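Local coordinates for DNA processing protein DprA (Streptococcus pneumoniae, PDB 3UQZ) that helps load the RecA recombinase onto single-stranded DNA during natural transformation, binding single-stranded DNA cooperatively and protecting it from nucleases, at residues 133-138 / 275-280. Numbering follows the deposited sequence.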
loop_
_atom_site.group_PDB
_atom_site.type_symbol
_atom_site.label_atom_id
_atom_site.label_comp_id
_atom_site.label_asym_id
_atom_site.label_seq_id
_atom_site.Cartn_x
_atom_site.Cartn_y
_atom_site.Cartn_z
ATOM N N GLU A 133 -16.120 4.565 -14.802
ATOM C CA GLU A 133 -16.898 4.727 -16.042
ATOM C C GLU A 133 -18.392 4.496 -15.842
ATOM O O GLU A 133 -19.020 3.786 -16.630
ATOM C CB GLU A 133 -16.335 3.852 -17.208
ATOM C CG GLU A 133 -14.827 3.627 -17.216
ATOM C CD GLU A 133 -14.240 3.076 -18.497
ATOM O OE1 GLU A 133 -14.307 1.846 -18.733
ATOM O OE2 GLU A 133 -13.650 3.891 -19.240
ATOM N N ASN A 134 -18.953 5.072 -14.761
ATOM C CA ASN A 134 -20.368 4.975 -14.377
ATOM C C ASN A 134 -20.931 3.550 -14.258
ATOM O O ASN A 134 -22.139 3.360 -14.354
ATOM C CB ASN A 134 -21.246 5.881 -15.241
ATOM C CG ASN A 134 -20.956 7.348 -15.084
ATOM O OD1 ASN A 134 -20.420 7.821 -14.070
ATOM N ND2 ASN A 134 -21.341 8.106 -16.084
ATOM N N GLU A 135 -20.063 2.561 -14.028
ATOM C CA GLU A 135 -20.457 1.160 -13.866
ATOM C C GLU A 135 -21.087 0.898 -12.485
ATOM O O GLU A 135 -21.809 -0.086 -12.319
ATOM C CB GLU A 135 -19.238 0.238 -14.041
ATOM C CG GLU A 135 -18.893 -0.082 -15.480
ATOM C CD GLU A 135 -19.189 -1.523 -15.840
ATOM O OE1 GLU A 135 -18.410 -2.414 -15.429
ATOM O OE2 GLU A 135 -20.213 -1.764 -16.519
ATOM N N LEU A 136 -20.776 1.748 -11.485
ATOM C CA LEU A 136 -21.246 1.582 -10.106
ATOM C C LEU A 136 -21.928 2.813 -9.559
ATOM O O LEU A 136 -21.536 3.933 -9.872
ATOM C CB LEU A 136 -20.064 1.218 -9.174
ATOM C CG LEU A 136 -19.251 -0.022 -9.522
ATOM C CD1 LEU A 136 -17.901 -0.016 -8.824
ATOM C CD2 LEU A 136 -20.023 -1.265 -9.235
ATOM N N VAL A 137 -22.916 2.600 -8.692
ATOM C CA VAL A 137 -23.625 3.666 -7.978
ATOM C C VAL A 137 -22.722 4.039 -6.790
ATOM O O VAL A 137 -22.278 3.153 -6.039
ATOM C CB VAL A 137 -25.046 3.223 -7.505
ATOM C CG1 VAL A 137 -25.713 4.294 -6.647
ATOM C CG2 VAL A 137 -25.925 2.873 -8.687
ATOM N N ILE A 138 -22.433 5.338 -6.649
ATOM C CA ILE A 138 -21.574 5.837 -5.575
ATOM C C ILE A 138 -22.401 6.053 -4.312
ATOM O O ILE A 138 -23.267 6.948 -4.269
ATOM C CB ILE A 138 -20.765 7.099 -6.013
ATOM C CG1 ILE A 138 -19.930 6.872 -7.317
ATOM C CG2 ILE A 138 -19.925 7.695 -4.870
ATOM C CD1 ILE A 138 -19.027 5.645 -7.399
ATOM N N ASP A 275 -8.479 -0.415 -11.290
ATOM C CA ASP A 275 -7.972 -1.246 -10.196
ATOM C C ASP A 275 -9.133 -1.767 -9.353
ATOM O O ASP A 275 -9.086 -2.903 -8.908
ATOM C CB ASP A 275 -6.993 -0.452 -9.306
ATOM C CG ASP A 275 -5.576 -0.285 -9.827
ATOM O OD1 ASP A 275 -5.236 -0.915 -10.852
ATOM O OD2 ASP A 275 -4.795 0.443 -9.192
ATOM N N VAL A 276 -10.176 -0.933 -9.148
ATOM C CA VAL A 276 -11.393 -1.268 -8.392
ATOM C C VAL A 276 -12.208 -2.286 -9.192
ATOM O O VAL A 276 -12.533 -3.354 -8.672
ATOM C CB VAL A 276 -12.241 -0.004 -8.023
ATOM C CG1 VAL A 276 -13.528 -0.387 -7.280
ATOM C CG2 VAL A 276 -11.420 1.005 -7.212
ATOM N N LEU A 277 -12.497 -1.964 -10.460
ATOM C CA LEU A 277 -13.267 -2.807 -11.372
ATOM C C LEU A 277 -12.653 -4.183 -11.548
ATOM O O LEU A 277 -13.391 -5.170 -11.610
ATOM C CB LEU A 277 -13.488 -2.108 -12.722
ATOM C CG LEU A 277 -14.330 -0.831 -12.691
ATOM C CD1 LEU A 277 -14.361 -0.184 -14.035
ATOM C CD2 LEU A 277 -15.753 -1.097 -12.215
ATOM N N ALA A 278 -11.312 -4.264 -11.555
ATOM C CA ALA A 278 -10.582 -5.522 -11.696
ATOM C C ALA A 278 -10.882 -6.525 -10.577
ATOM O O ALA A 278 -10.876 -7.725 -10.847
ATOM C CB ALA A 278 -9.085 -5.254 -11.763
ATOM N N GLU A 279 -11.128 -6.042 -9.327
ATOM C CA GLU A 279 -11.356 -6.897 -8.150
ATOM C C GLU A 279 -12.768 -6.873 -7.561
ATOM O O GLU A 279 -13.036 -7.638 -6.623
ATOM C CB GLU A 279 -10.323 -6.644 -7.020
ATOM C CG GLU A 279 -9.202 -5.654 -7.299
ATOM C CD GLU A 279 -7.873 -6.230 -7.762
ATOM O OE1 GLU A 279 -7.563 -7.395 -7.417
ATOM O OE2 GLU A 279 -7.115 -5.490 -8.431
ATOM N N PHE A 280 -13.662 -6.008 -8.091
ATOM C CA PHE A 280 -15.037 -5.831 -7.607
ATOM C C PHE A 280 -15.950 -7.059 -7.789
ATOM O O PHE A 280 -15.973 -7.659 -8.865
ATOM C CB PHE A 280 -15.669 -4.576 -8.234
ATOM C CG PHE A 280 -16.894 -4.070 -7.507
ATOM C CD1 PHE A 280 -16.776 -3.194 -6.437
ATOM C CD2 PHE A 280 -18.172 -4.469 -7.898
ATOM C CE1 PHE A 280 -17.905 -2.742 -5.760
ATOM C CE2 PHE A 280 -19.300 -4.029 -7.209
ATOM C CZ PHE A 280 -19.159 -3.155 -6.155
#
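The ring of Phe280 turns one face to Leu136, whose two methyls both lie over that face, while Phe282 meets it in an edge-to-face arrangement of rings. The contact belongs to the Rossmann-type domain of DprA: Leu136 stands just before strand 137-140, and Phe280 follows the last helix, 273-279. Leu136 CD1 sits 4.0 Å above the ring plane, over its centre. Leu136 CD2 makes a CH-pi contact, 3.9 Å from the Phe280 centroid and 28° off the ring normal, leaning toward the CE2 and CZ side. A forked side chain suits this place because its two branches spread across a flat aromatic surface. The ring is aimed back at the leucine by a first torsion that sets CG anti to the backbone N of Phe280 (chi1 -162°), and the two side chains approach from opposite directions. Val109 of strand 108-113 touches both, and Phe245 of strand 243-246 also packs on Phe280, so the segment after helix 273-279 packs against parallel strands of the mixed sheet.

Leu277, three residues earlier and within helix 273-279, extends the apolar patch toward its margin, where a partly exposed leucine can join the buried one: its CD2 lies 4.2 Å from Leu136 CD1. Glu135 suits the exposed side of the contact, since its aliphatic part can pack while its carboxylate end remains compatible with water. The methyl that meets Leu136 also touches Glu135: Leu277 CD2 lies 4.2 Å from Glu135 CB.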